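Side-chain contacts in aminomethyltransferase (Bartonella henselae, PDB 3GIR), which belongs to the glycine cleavage T-protein family, pairing a domain of the aminomethyltransferase folate-binding kind with a C-terminal beta-barrel domain: residues 124-129 / 274-279; 269-274 / 306-311; 117-122 / 150-155; 285-290 / 296-301; 97-100 / 104-107. All blocks are in the same frame, centred on the assembly; numbering follows the deposited sequence.

Contact 1 (124-129 / 274-279)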
# COMPACT_ATOMS: atom_id res chain seq x y z
N ALA A 124 -6.16 17.14 -8.55
CA ALA A 124 -5.86 16.53 -7.25
C ALA A 124 -6.38 15.12 -7.11
O ALA A 124 -6.47 14.60 -5.99
CB ALA A 124 -6.28 17.47 -5.98
N GLY A 125 -6.67 14.44 -8.24
CA GLY A 125 -6.91 13.01 -8.20
C GLY A 125 -5.60 12.27 -7.98
O GLY A 125 -4.50 12.77 -8.29
N ILE A 126 -5.69 11.08 -7.39
CA ILE A 126 -4.50 10.33 -7.01
C ILE A 126 -4.06 9.43 -8.14
O ILE A 126 -4.65 8.38 -8.44
CB ILE A 126 -4.75 9.53 -5.71
CG1 ILE A 126 -5.02 10.45 -4.52
CG2 ILE A 126 -3.48 8.63 -5.34
CD1 ILE A 126 -5.62 9.73 -3.31
N LEU A 127 -2.96 9.81 -8.82
CA LEU A 127 -2.39 8.96 -9.87
C LEU A 127 -1.79 7.66 -9.28
O LEU A 127 -1.84 6.62 -9.92
CB LEU A 127 -1.25 9.72 -10.60
CG LEU A 127 -1.79 10.96 -11.35
CD1 LEU A 127 -0.66 11.93 -11.84
CD2 LEU A 127 -2.60 10.42 -12.59
N ASP A 128 -1.19 7.76 -8.11
CA ASP A 128 -0.59 6.63 -7.38
C ASP A 128 -0.30 7.07 -5.98
O ASP A 128 -0.00 8.24 -5.73
CB ASP A 128 0.69 6.10 -8.03
CG ASP A 128 0.96 4.60 -7.69
OD1 ASP A 128 0.03 3.99 -7.09
OD2 ASP A 128 2.13 4.15 -7.89
N ASP A 129 -0.38 6.14 -5.05
CA ASP A 129 0.16 6.41 -3.71
C ASP A 129 1.55 5.80 -3.62
O ASP A 129 1.87 4.86 -4.38
CB ASP A 129 -0.77 6.03 -2.56
CG ASP A 129 -1.18 4.64 -2.49
OD1 ASP A 129 -1.03 3.80 -3.43
OD2 ASP A 129 -1.76 4.35 -1.36
N ILE A 274 -9.11 14.18 -0.36
CA ILE A 274 -10.20 14.64 0.47
C ILE A 274 -11.27 13.56 0.46
O ILE A 274 -11.71 13.14 1.54
CB ILE A 274 -10.74 16.03 -0.03
CG1 ILE A 274 -9.64 17.14 0.02
CG2 ILE A 274 -11.94 16.47 0.81
CD1 ILE A 274 -8.35 16.97 -0.98
N ASP A 275 -11.67 13.10 -0.73
CA ASP A 275 -12.69 12.04 -0.82
C ASP A 275 -12.18 10.78 -0.10
O ASP A 275 -12.92 10.06 0.55
CB ASP A 275 -12.94 11.67 -2.29
CG ASP A 275 -13.29 12.83 -3.17
OD1 ASP A 275 -13.97 13.75 -2.63
OD2 ASP A 275 -12.91 12.77 -4.42
N ALA A 276 -10.89 10.47 -0.26
CA ALA A 276 -10.30 9.27 0.28
C ALA A 276 -9.92 9.30 1.74
O ALA A 276 -9.45 8.31 2.28
CB ALA A 276 -9.03 8.88 -0.60
N ALA A 277 -10.15 10.44 2.40
CA ALA A 277 -9.73 10.65 3.79
C ALA A 277 -8.27 10.30 4.03
O ALA A 277 -7.92 9.62 5.01
CB ALA A 277 -10.64 9.87 4.80
N LEU A 278 -7.42 10.90 3.17
CA LEU A 278 -5.98 10.73 3.23
C LEU A 278 -5.29 12.11 3.31
O LEU A 278 -4.07 12.20 3.10
CB LEU A 278 -5.53 9.94 2.02
CG LEU A 278 -5.97 8.49 1.83
CD1 LEU A 278 -5.40 7.98 0.51
CD2 LEU A 278 -5.47 7.62 2.95
N THR A 279 -6.03 13.20 3.58
CA THR A 279 -5.40 14.53 3.60
C THR A 279 -4.37 14.62 4.73
O THR A 279 -3.54 15.52 4.67
CB THR A 279 -6.41 15.72 3.80
OG1 THR A 279 -7.07 15.53 5.05
CG2 THR A 279 -7.42 15.76 2.63

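Contact 2 (269-274 / 306-311)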
# COMPACT_ATOMS: atom_id res chain seq x y z
N PRO A 269 -7.41 7.80 -9.90
CA PRO A 269 -7.26 9.20 -10.34
C PRO A 269 -8.53 10.02 -10.30
O PRO A 269 -8.45 11.24 -10.44
CB PRO A 269 -6.77 9.03 -11.79
CG PRO A 269 -6.17 7.76 -11.80
CD PRO A 269 -7.02 6.88 -10.93
N ASP A 270 -9.66 9.38 -10.03
CA ASP A 270 -10.94 10.06 -9.80
C ASP A 270 -11.27 10.41 -8.33
O ASP A 270 -12.32 11.01 -8.03
CB ASP A 270 -12.07 9.27 -10.49
CG ASP A 270 -11.95 9.32 -12.02
OD1 ASP A 270 -11.64 10.40 -12.57
OD2 ASP A 270 -12.13 8.27 -12.67
N THR A 271 -10.40 10.02 -7.38
CA THR A 271 -10.60 10.29 -5.99
C THR A 271 -9.49 11.19 -5.53
O THR A 271 -8.30 10.87 -5.67
CB THR A 271 -10.53 8.94 -5.14
OG1 THR A 271 -9.24 8.31 -5.28
CG2 THR A 271 -11.62 7.92 -5.54
N THR A 272 -9.83 12.34 -5.00
CA THR A 272 -8.89 13.20 -4.34
C THR A 272 -8.56 12.68 -2.95
O THR A 272 -9.28 11.83 -2.44
CB THR A 272 -9.43 14.61 -4.20
OG1 THR A 272 -10.48 14.64 -3.21
CG2 THR A 272 -9.89 15.16 -5.52
N PRO A 273 -7.49 13.19 -2.30
CA PRO A 273 -7.23 12.75 -0.95
C PRO A 273 -8.34 13.16 0.01
O PRO A 273 -8.50 12.52 1.04
CB PRO A 273 -5.90 13.44 -0.57
CG PRO A 273 -5.24 13.63 -1.88
CD PRO A 273 -6.37 13.99 -2.83
N ILE A 274 -9.11 14.18 -0.36
CA ILE A 274 -10.20 14.64 0.47
C ILE A 274 -11.27 13.56 0.46
O ILE A 274 -11.71 13.14 1.54
CB ILE A 274 -10.74 16.03 -0.03
CG1 ILE A 274 -9.64 17.14 0.02
CG2 ILE A 274 -11.94 16.47 0.81
CD1 ILE A 274 -8.35 16.97 -0.98
N PRO A 306 -15.70 16.78 0.77
CA PRO A 306 -15.64 15.60 -0.12
C PRO A 306 -16.87 15.42 -1.04
O PRO A 306 -17.97 15.78 -0.65
CB PRO A 306 -15.46 14.43 0.87
CG PRO A 306 -15.70 14.98 2.24
CD PRO A 306 -15.50 16.46 2.19
N SER A 307 -16.67 14.91 -2.27
CA SER A 307 -17.79 14.60 -3.20
C SER A 307 -18.39 13.20 -2.94
O SER A 307 -19.50 12.92 -3.36
CB SER A 307 -17.40 14.80 -4.70
OG SER A 307 -16.49 13.83 -5.24
N ARG A 308 -17.61 12.36 -2.23
CA ARG A 308 -18.02 11.05 -1.74
C ARG A 308 -16.94 10.72 -0.71
O ARG A 308 -15.89 11.38 -0.70
CB ARG A 308 -17.97 10.02 -2.82
CG ARG A 308 -16.83 10.15 -3.75
CD ARG A 308 -16.94 8.98 -4.71
NE ARG A 308 -15.88 8.89 -5.69
CZ ARG A 308 -15.59 7.77 -6.38
NH1 ARG A 308 -16.26 6.62 -6.18
NH2 ARG A 308 -14.59 7.79 -7.30
N CYS A 309 -17.16 9.73 0.15
CA CYS A 309 -16.29 9.51 1.33
C CYS A 309 -15.87 8.06 1.42
O CYS A 309 -16.74 7.19 1.45
CB CYS A 309 -16.96 9.81 2.63
SG CYS A 309 -17.52 11.55 2.63
N ARG A 310 -14.55 7.79 1.55
CA ARG A 310 -14.09 6.43 1.78
C ARG A 310 -14.33 6.00 3.22
O ARG A 310 -13.92 6.70 4.20
CB ARG A 310 -12.60 6.31 1.50
CG ARG A 310 -12.11 4.84 1.67
CD ARG A 310 -10.62 4.76 1.31
NE ARG A 310 -9.84 5.60 2.24
CZ ARG A 310 -9.40 5.27 3.45
NH1 ARG A 310 -9.49 4.04 3.94
NH2 ARG A 310 -8.76 6.18 4.16
N VAL A 311 -15.06 4.90 3.37
CA VAL A 311 -15.42 4.37 4.62
C VAL A 311 -15.18 2.87 4.75
O VAL A 311 -15.24 2.11 3.76
CB VAL A 311 -16.93 4.71 5.01
CG1 VAL A 311 -17.17 6.23 5.09
CG2 VAL A 311 -17.91 4.02 4.08
O HOH W 1 -14.31 10.82 -6.11

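Contact 3 (117-122 / 150-155)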
# COMPACT_ATOMS: atom_id res chain seq x y z
N SER A 117 2.88 9.28 0.74
CA SER A 117 2.48 10.41 -0.07
C SER A 117 1.74 9.93 -1.31
O SER A 117 1.36 8.76 -1.44
CB SER A 117 3.68 11.27 -0.47
OG SER A 117 3.26 12.56 -0.86
N TYR A 118 1.51 10.85 -2.24
CA TYR A 118 0.83 10.50 -3.49
C TYR A 118 1.16 11.46 -4.60
O TYR A 118 1.37 12.65 -4.36
CB TYR A 118 -0.72 10.44 -3.28
CG TYR A 118 -1.27 11.21 -2.14
CD1 TYR A 118 -1.25 12.59 -2.15
CD2 TYR A 118 -1.88 10.58 -1.06
CE1 TYR A 118 -1.80 13.30 -1.10
CE2 TYR A 118 -2.39 11.31 -0.01
CZ TYR A 118 -2.36 12.66 -0.05
OH TYR A 118 -2.91 13.43 0.95
N LEU A 119 1.18 10.93 -5.80
CA LEU A 119 1.35 11.70 -7.01
C LEU A 119 -0.05 12.18 -7.41
O LEU A 119 -0.92 11.38 -7.70
CB LEU A 119 1.95 10.78 -8.07
CG LEU A 119 2.42 11.44 -9.32
CD1 LEU A 119 3.71 12.34 -9.09
CD2 LEU A 119 2.61 10.36 -10.47
N LEU A 120 -0.26 13.50 -7.49
CA LEU A 120 -1.59 14.03 -7.84
C LEU A 120 -1.59 14.54 -9.24
O LEU A 120 -0.55 15.09 -9.71
CB LEU A 120 -1.88 15.17 -6.90
CG LEU A 120 -1.94 14.86 -5.45
CD1 LEU A 120 -2.28 16.19 -4.76
CD2 LEU A 120 -2.95 13.78 -5.07
N ASN A 121 -2.74 14.42 -9.90
CA ASN A 121 -2.96 15.16 -11.14
C ASN A 121 -3.42 16.58 -10.87
O ASN A 121 -3.53 17.00 -9.73
CB ASN A 121 -3.88 14.41 -12.07
CG ASN A 121 -5.32 14.28 -11.55
OD1 ASN A 121 -5.79 15.09 -10.81
ND2 ASN A 121 -5.98 13.22 -11.99
N GLU A 122 -3.70 17.33 -11.97
CA GLU A 122 -4.00 18.76 -11.89
C GLU A 122 -5.30 19.02 -11.12
O GLU A 122 -5.44 20.08 -10.51
CB GLU A 122 -4.11 19.44 -13.31
N GLN A 150 5.11 2.25 -14.59
CA GLN A 150 5.52 2.87 -15.86
C GLN A 150 4.98 4.28 -15.99
O GLN A 150 5.75 5.18 -16.33
CB GLN A 150 5.09 2.01 -17.03
CG GLN A 150 5.61 2.43 -18.37
CD GLN A 150 5.24 1.39 -19.50
OE1 GLN A 150 4.05 1.01 -19.66
NE2 GLN A 150 6.24 0.93 -20.25
N ALA A 151 3.69 4.47 -15.75
CA ALA A 151 3.07 5.84 -15.76
C ALA A 151 3.64 6.77 -14.73
O ALA A 151 3.86 7.94 -15.04
CB ALA A 151 1.56 5.76 -15.51
N ASP A 152 3.90 6.29 -13.51
CA ASP A 152 4.51 7.12 -12.46
C ASP A 152 5.88 7.58 -12.94
O ASP A 152 6.19 8.75 -12.80
CB ASP A 152 4.74 6.39 -11.14
CG ASP A 152 3.49 6.02 -10.41
OD1 ASP A 152 2.38 6.43 -10.77
OD2 ASP A 152 3.67 5.23 -9.40
N PHE A 153 6.72 6.67 -13.43
CA PHE A 153 8.04 7.04 -13.91
C PHE A 153 7.95 8.10 -15.03
O PHE A 153 8.63 9.12 -14.96
CB PHE A 153 8.82 5.84 -14.40
CG PHE A 153 10.22 6.20 -14.88
CD1 PHE A 153 11.25 6.41 -13.96
CD2 PHE A 153 10.46 6.37 -16.20
CE1 PHE A 153 12.52 6.75 -14.42
CE2 PHE A 153 11.72 6.73 -16.65
CZ PHE A 153 12.71 6.89 -15.76
N ALA A 154 7.04 7.91 -15.98
CA ALA A 154 6.93 8.88 -17.08
C ALA A 154 6.53 10.27 -16.57
O ALA A 154 7.09 11.28 -17.00
CB ALA A 154 6.00 8.36 -18.12
N GLU A 155 5.60 10.30 -15.63
CA GLU A 155 5.13 11.54 -15.09
C GLU A 155 6.17 12.23 -14.20
O GLU A 155 6.37 13.47 -14.28
CB GLU A 155 3.80 11.37 -14.37
CG GLU A 155 3.26 12.68 -13.78
CD GLU A 155 2.88 13.74 -14.87
OE1 GLU A 155 2.54 13.34 -16.02
OE2 GLU A 155 2.99 14.96 -14.51

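Contact 4 (285-290 / 296-301)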
# COMPACT_ATOMS: atom_id res chain seq x y z
N ASN A 285 2.11 22.95 6.85
CA ASN A 285 3.12 23.83 6.22
C ASN A 285 3.20 23.62 4.70
O ASN A 285 3.38 24.55 3.90
CB ASN A 285 4.52 23.73 6.91
CG ASN A 285 5.42 22.55 6.41
OD1 ASN A 285 5.17 21.38 6.74
ND2 ASN A 285 6.51 22.89 5.67
N VAL A 286 2.98 22.39 4.29
CA VAL A 286 3.01 22.07 2.88
C VAL A 286 1.78 22.63 2.19
O VAL A 286 1.85 23.07 1.03
CB VAL A 286 3.09 20.52 2.70
CG1 VAL A 286 3.01 20.18 1.18
CG2 VAL A 286 4.38 19.94 3.37
N ARG A 287 0.64 22.55 2.88
CA ARG A 287 -0.60 23.13 2.36
C ARG A 287 -0.47 24.63 2.20
O ARG A 287 -0.88 25.21 1.19
CB ARG A 287 -1.78 22.82 3.29
CG ARG A 287 -2.17 21.35 3.39
CD ARG A 287 -3.37 21.14 4.32
NE ARG A 287 -3.43 19.76 4.81
CZ ARG A 287 -4.43 19.22 5.50
NH1 ARG A 287 -5.52 19.92 5.80
NH2 ARG A 287 -4.34 17.95 5.88
N GLU A 288 0.16 25.24 3.18
CA GLU A 288 0.30 26.70 3.20
C GLU A 288 1.28 27.18 2.15
O GLU A 288 1.00 28.18 1.48
CB GLU A 288 0.63 27.16 4.61
CG GLU A 288 -0.61 26.99 5.50
CD GLU A 288 -0.45 27.41 6.96
OE1 GLU A 288 0.71 27.60 7.42
OE2 GLU A 288 -1.51 27.49 7.65
N LYS A 289 2.37 26.45 1.93
CA LYS A 289 3.30 26.80 0.86
C LYS A 289 2.69 26.55 -0.52
O LYS A 289 2.93 27.30 -1.46
CB LYS A 289 4.58 26.01 1.02
CG LYS A 289 5.64 26.77 1.79
CD LYS A 289 6.96 26.01 1.88
CE LYS A 289 6.87 24.86 2.88
NZ LYS A 289 8.23 24.63 3.50
N ALA A 290 1.92 25.46 -0.66
CA ALA A 290 1.19 25.21 -1.90
C ALA A 290 2.09 25.17 -3.12
O ALA A 290 1.70 25.63 -4.18
CB ALA A 290 0.06 26.24 -2.10
N LYS A 296 -3.55 23.70 -6.12
CA LYS A 296 -4.71 24.60 -6.20
C LYS A 296 -5.99 23.77 -6.05
O LYS A 296 -6.84 24.11 -5.24
CB LYS A 296 -4.74 25.38 -7.51
CG LYS A 296 -6.04 26.16 -7.74
CD LYS A 296 -5.94 27.03 -8.96
CE LYS A 296 -7.27 27.76 -9.24
NZ LYS A 296 -7.03 28.80 -10.31
N ALA A 297 -6.11 22.70 -6.85
CA ALA A 297 -7.31 21.78 -6.78
C ALA A 297 -7.39 21.08 -5.43
O ALA A 297 -8.48 20.88 -4.85
CB ALA A 297 -7.27 20.78 -7.90
N PHE A 298 -6.25 20.70 -4.85
CA PHE A 298 -6.25 20.09 -3.51
C PHE A 298 -6.85 21.03 -2.43
O PHE A 298 -7.67 20.63 -1.62
CB PHE A 298 -4.78 19.71 -3.13
CG PHE A 298 -4.63 19.03 -1.79
CD1 PHE A 298 -4.54 17.63 -1.69
CD2 PHE A 298 -4.52 19.76 -0.64
CE1 PHE A 298 -4.37 17.05 -0.48
CE2 PHE A 298 -4.40 19.14 0.60
CZ PHE A 298 -4.30 17.77 0.67
N LEU A 299 -6.36 22.27 -2.43
CA LEU A 299 -6.82 23.34 -1.51
C LEU A 299 -8.31 23.66 -1.74
O LEU A 299 -9.05 23.76 -0.78
CB LEU A 299 -5.93 24.58 -1.70
CG LEU A 299 -4.51 24.35 -1.19
CD1 LEU A 299 -3.57 25.54 -1.44
CD2 LEU A 299 -4.48 23.95 0.28
N GLU A 300 -8.74 23.76 -2.98
CA GLU A 300 -10.17 23.98 -3.27
C GLU A 300 -11.06 22.81 -2.82
O GLU A 300 -12.17 22.99 -2.33
CB GLU A 300 -10.41 24.18 -4.75
CG GLU A 300 -10.12 25.61 -5.18
CD GLU A 300 -9.87 25.79 -6.67
OE1 GLU A 300 -9.97 24.80 -7.45
OE2 GLU A 300 -9.55 26.94 -7.07
N SER A 301 -10.58 21.59 -3.02
CA SER A 301 -11.35 20.43 -2.57
C SER A 301 -11.49 20.38 -1.04
O SER A 301 -12.49 19.93 -0.47
CB SER A 301 -10.64 19.17 -3.08
OG SER A 301 -11.43 18.06 -2.82

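Contact 5 (97-100 / 104-107)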
# COMPACT_ATOMS: atom_id res chain seq x y z
N PHE A 97 12.84 19.31 -6.63
CA PHE A 97 12.04 18.54 -7.53
C PHE A 97 10.91 17.79 -6.78
O PHE A 97 9.72 17.82 -7.18
CB PHE A 97 12.90 17.58 -8.29
CG PHE A 97 12.10 16.48 -8.93
CD1 PHE A 97 11.05 16.74 -9.82
CD2 PHE A 97 12.38 15.15 -8.60
CE1 PHE A 97 10.33 15.71 -10.35
CE2 PHE A 97 11.58 14.13 -9.08
CZ PHE A 97 10.60 14.39 -9.95
N LEU A 98 11.28 17.13 -5.68
CA LEU A 98 10.32 16.33 -4.92
C LEU A 98 9.23 17.16 -4.31
O LEU A 98 8.07 16.75 -4.29
CB LEU A 98 11.02 15.39 -3.90
CG LEU A 98 11.73 14.23 -4.62
CD1 LEU A 98 12.70 13.62 -3.58
CD2 LEU A 98 10.72 13.17 -5.15
N SER A 99 9.58 18.36 -3.86
CA SER A 99 8.56 19.25 -3.27
C SER A 99 7.63 19.88 -4.29
O SER A 99 6.59 20.37 -3.95
CB SER A 99 9.26 20.34 -2.44
OG SER A 99 10.16 19.80 -1.54
N TYR A 100 7.99 19.82 -5.56
CA TYR A 100 7.08 20.16 -6.65
C TYR A 100 6.26 18.98 -7.13
O TYR A 100 5.04 19.05 -7.32
CB TYR A 100 7.89 20.73 -7.78
CG TYR A 100 7.10 20.92 -9.05
CD1 TYR A 100 6.08 21.86 -9.12
CD2 TYR A 100 7.35 20.18 -10.17
CE1 TYR A 100 5.34 22.02 -10.26
CE2 TYR A 100 6.64 20.36 -11.34
CZ TYR A 100 5.62 21.32 -11.37
OH TYR A 100 4.85 21.48 -12.49
N VAL A 104 4.95 17.17 -0.43
CA VAL A 104 5.87 16.91 0.66
C VAL A 104 6.77 18.12 0.81
O VAL A 104 6.91 18.93 -0.10
CB VAL A 104 6.75 15.65 0.38
CG1 VAL A 104 5.87 14.39 0.12
CG2 VAL A 104 7.74 15.86 -0.81
N ASP A 105 7.32 18.30 1.99
CA ASP A 105 8.46 19.21 2.17
C ASP A 105 9.71 18.34 2.28
O ASP A 105 10.09 17.89 3.34
CB ASP A 105 8.30 20.14 3.40
CG ASP A 105 9.38 21.23 3.45
OD1 ASP A 105 10.39 21.09 2.70
OD2 ASP A 105 9.23 22.20 4.26
N ALA A 106 10.28 18.04 1.13
CA ALA A 106 11.38 17.11 1.05
C ALA A 106 12.61 17.60 1.85
O ALA A 106 13.39 16.78 2.32
CB ALA A 106 11.73 16.80 -0.44
N ALA A 107 12.76 18.92 2.00
CA ALA A 107 13.91 19.47 2.72
C ALA A 107 13.79 19.11 4.20
O ALA A 107 14.80 18.80 4.85
CB ALA A 107 13.99 21.02 2.51
O HOH W 2 5.43 20.61 -1.51
O HOH W 3 11.54 21.26 0.34

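Contact 1 (124-129 / 274-279)
Ile126 reaches across to Ala276 and Leu278 with a single methyl, and the direct contact between 124-129 and 274-279 is entirely apolar. Ile126 CD1 lies 4.2 Å from Leu278 CD1 and 4.4 Å from Ala276 CB. The last two carbons are themselves 3.9 Å apart (Ala276 CB to Leu278 CD1), so the isoleucine methyl faces a pair of adjoining carbons, one on each residue. The isoleucine branch is stretched, with CG1 anti to the carbonyl carbon (chi1 -64°) and CD1 continuing the chain (chi2 165°). This carries the tip far enough to touch although the nearest backbones, at Ile126 and Ala276, stay 9.4 Å apart between CA atoms. Leu278 answers with CD1, its second methyl CD2 being directed elsewhere.

The polar bonds described here all end on backbone atoms of the two segments, several of them given by side chains from outside. Residues 274-277 form a type I beta turn closed by Ala277 N to Ile274 O at 3.2 Å. Ala276 is the third residue of this turn and Leu278 follows directly after it; both point their CB toward the isoleucine. Ile126 pairs through its backbone with Thr271, while its O accepts a bond from His263 NE2. Tyr118 OH bonds to Leu278 O, and Arg310 NE to Ala276 O.

All three touching residues are buried, with Tyr118 and Leu120 of strand 114-120 also packing on Ile126. The arrangement is that of a beta turn in a long irregular connection laid against the start of strand 126-136, which turns a corner at Leu127, within the aminomethyltransferase folate-binding domain.

Contact 2 (269-274 / 306-311)
Thr271 and Arg308 meet at about a right angle, the threonine methyl set against the end of a long arginine. Thr271 CG2 comes within 3.5 Å of Arg308 NH2 and 4.1 Å of Arg308 CZ, approaching the guanidinium obliquely. Arg308 leaves its backbone with CG wedged between N and the carbonyl carbon (chi1 39°), then runs extended from CG to NE, which takes the guanidinium across to the 269-274 loop. Thr271 turns its methyl to this partner with CG2 beside the backbone N, whereas its hydroxyl bonds with Thr268 N.

At the guanidinium edge, in its plane, sits a water that joins the two sides. It donates to Asp270 O at 2.8 Å and accepts from Arg308 NE; that second separation, 2.5 Å, is unusually short and its exact value is doubtful. Asp270 O itself lies near the guanidinium plane but 4.0 Å from Arg308 NH2, and the Asp270 carboxylate is farther still, OD2 being 5.9 Å from Arg308 NH2. Tyr355 of strand 349-356 adds a cation-pi interaction with Arg308 and touches Thr271 as well.

The second meeting is also near perpendicular. Ile274 CG2 presses on the Pro306 ring, 3.8 Å from Pro306 CD.

The 269-274 loop is thus joined to the chain entering strand 309-315 of the C-terminal barrel domain by two methyls, one on the arginine and one on a proline ring, and by a bridging water. With Asp270 and Arg308 too far apart for an ion pair, their opposite charges probably act here only as a general attraction.

Contact 3 (117-122 / 150-155)
Leu119 carries this contact: its side chain rises from strand 114-120 and inserts one methyl, CD2, between two acidic residues of helix 149-159. The backbones come closest at Leu119 and Asp152, 7.8 Å between CA atoms. With CG anti to the backbone N (chi1 -170°) and chi2 at 69°, the leucine extends from the strand toward the helix.

Glu155 receives CD2 on its aliphatic stem. Leu119 CD2 lies 4.1 Å from Glu155 CG, the two side chains running at a slant to each other. The glutamate stem begins anti to its backbone N and then bends at chi2 (66°), so its methylenes meet the leucine while the carboxylate turns off to a salt bridge between OE2 and Arg159 NE. Arg159 also uses NH2 to bond Leu120 O, tying the strand to the helix beside the leucine.

Asp152, about one helical turn earlier, meets the same methyl with its carboxylate. Leu119 CD2 is 3.9 Å from Asp152 OD1, the side chains passing each other in opposite directions. The other oxygen, OD2, is modelled so near Asp128 OD2, a like-charged partner, that the exact spacing is doubtful. Leu127 and Leu130 of the adjoining strand 126-136, with Leu156 of the helix, also pack on Leu119.

Between 117-122 and 150-155 the direct touch comes down to one methyl; Leu156 and Arg159, farther along the helix, add to its hold on the edge strand. Across these two segments the chemistry is van der Waals throughout: the leucine side chain has no polar atom to offer either acid, and the polar link at Glu155 is made by Arg159 instead.

Contact 4 (285-290 / 296-301)
Leu299 fits its two methyls around the carbonyl oxygen of Arg287, one link between consecutive helices 284-289 and 295-304. Leu299 CD1 is 3.8 Å and Leu299 CD2 3.9 Å from Arg287 O. With CG anti to the carbonyl carbon (chi1 -69°), the leucine fork opens toward the end of the first helix.

The apolar contacts surround this fork. Ala290 CB touches Leu299 CD1 at 3.8 Å, and Arg287 CB meets Leu299 CD2 at 4.2 Å. Beyond them, Arg287 CG lies 4.2 Å from Phe298 CE2, approaching the ring obliquely. Phe298 itself is buried and also touches Val282.

Backbone bonds keep each helix in shape. Ala290 N still bonds to Val286 O at 2.9 Å, but its phi is positive (56°): the chain leaves the helix here, and the alanine methyl is directed at Leu299.

The Arg287 chain is extended from CG to NE, taking its guanidinium past the aromatic ring. Arg287 thus divides its chemistry, the methylene stem packing on helix 295-304 and the charged end bonded through NE to Val282 O and more weakly through NH2 to Thr279 O in the preceding connection.

Contact 5 (97-100 / 104-107)
This is a local contact between a helix C-terminal end and the loop that follows it: within the folate-binding domain, residues 104-107 fold back on helix 94-101; helix and loop together connect strands 85-90 and 114-120. One serine organises the polar side. Ala106 N donates to Ser99 OG at 3.2 Å, fairly straight at the hydrogen (N-H...O angle 154°), while the hydroxyl also bonds with Val95 O, one turn earlier in its own helix. The serine torsion, with OG beside the backbone N (chi1 -52°), suits both bonds.

Closer packing lies alongside. Leu98 CB makes an apolar contact with Ala106 CB at 3.8 Å, and Val104 CG2, set between its own backbone N and carbonyl carbon, lies 3.6 Å from Leu98 O. A CA-H...O contact joins Ser99 CA to Val104 O at 3.6 Å. Leu132 of strand 126-136 packs against both Leu98 and Val104.

Asp105 forms a weak Asx turn, its OD1 accepting from Ala107 N, while OD2 makes a salt bridge with Lys289. Waters complete the join: one donates to Ser99 O and Val104 O, and another donates to Ser99 OG (2.8 Å) and Asp105 OD1 (2.6 Å) while accepting from Ala107 N at 3.1 Å.

Along the chain contact 5 closes first; contact 1 opens before contact 3 closes, and its segments alternate with those of both contacts 3 and 2, contact 4 being nested within contact 2. Contacts 1 and 2 are nearest, their centres about 7 Å apart, and share Ile274; contacts 2 and 5 are farthest, about 24 Å between centres. Contacts 1 and 3 meet on neighbouring strands 126-136 and 114-120 of one antiparallel sheet. Contact 4 touches all the others, including contact 5 through the salt bridge of Lys289 NZ with Asp105 OD2. The connection 258-283 and helices 284-289 and 295-304 thus join that sheet to strand 309-315 of the C-terminal domain.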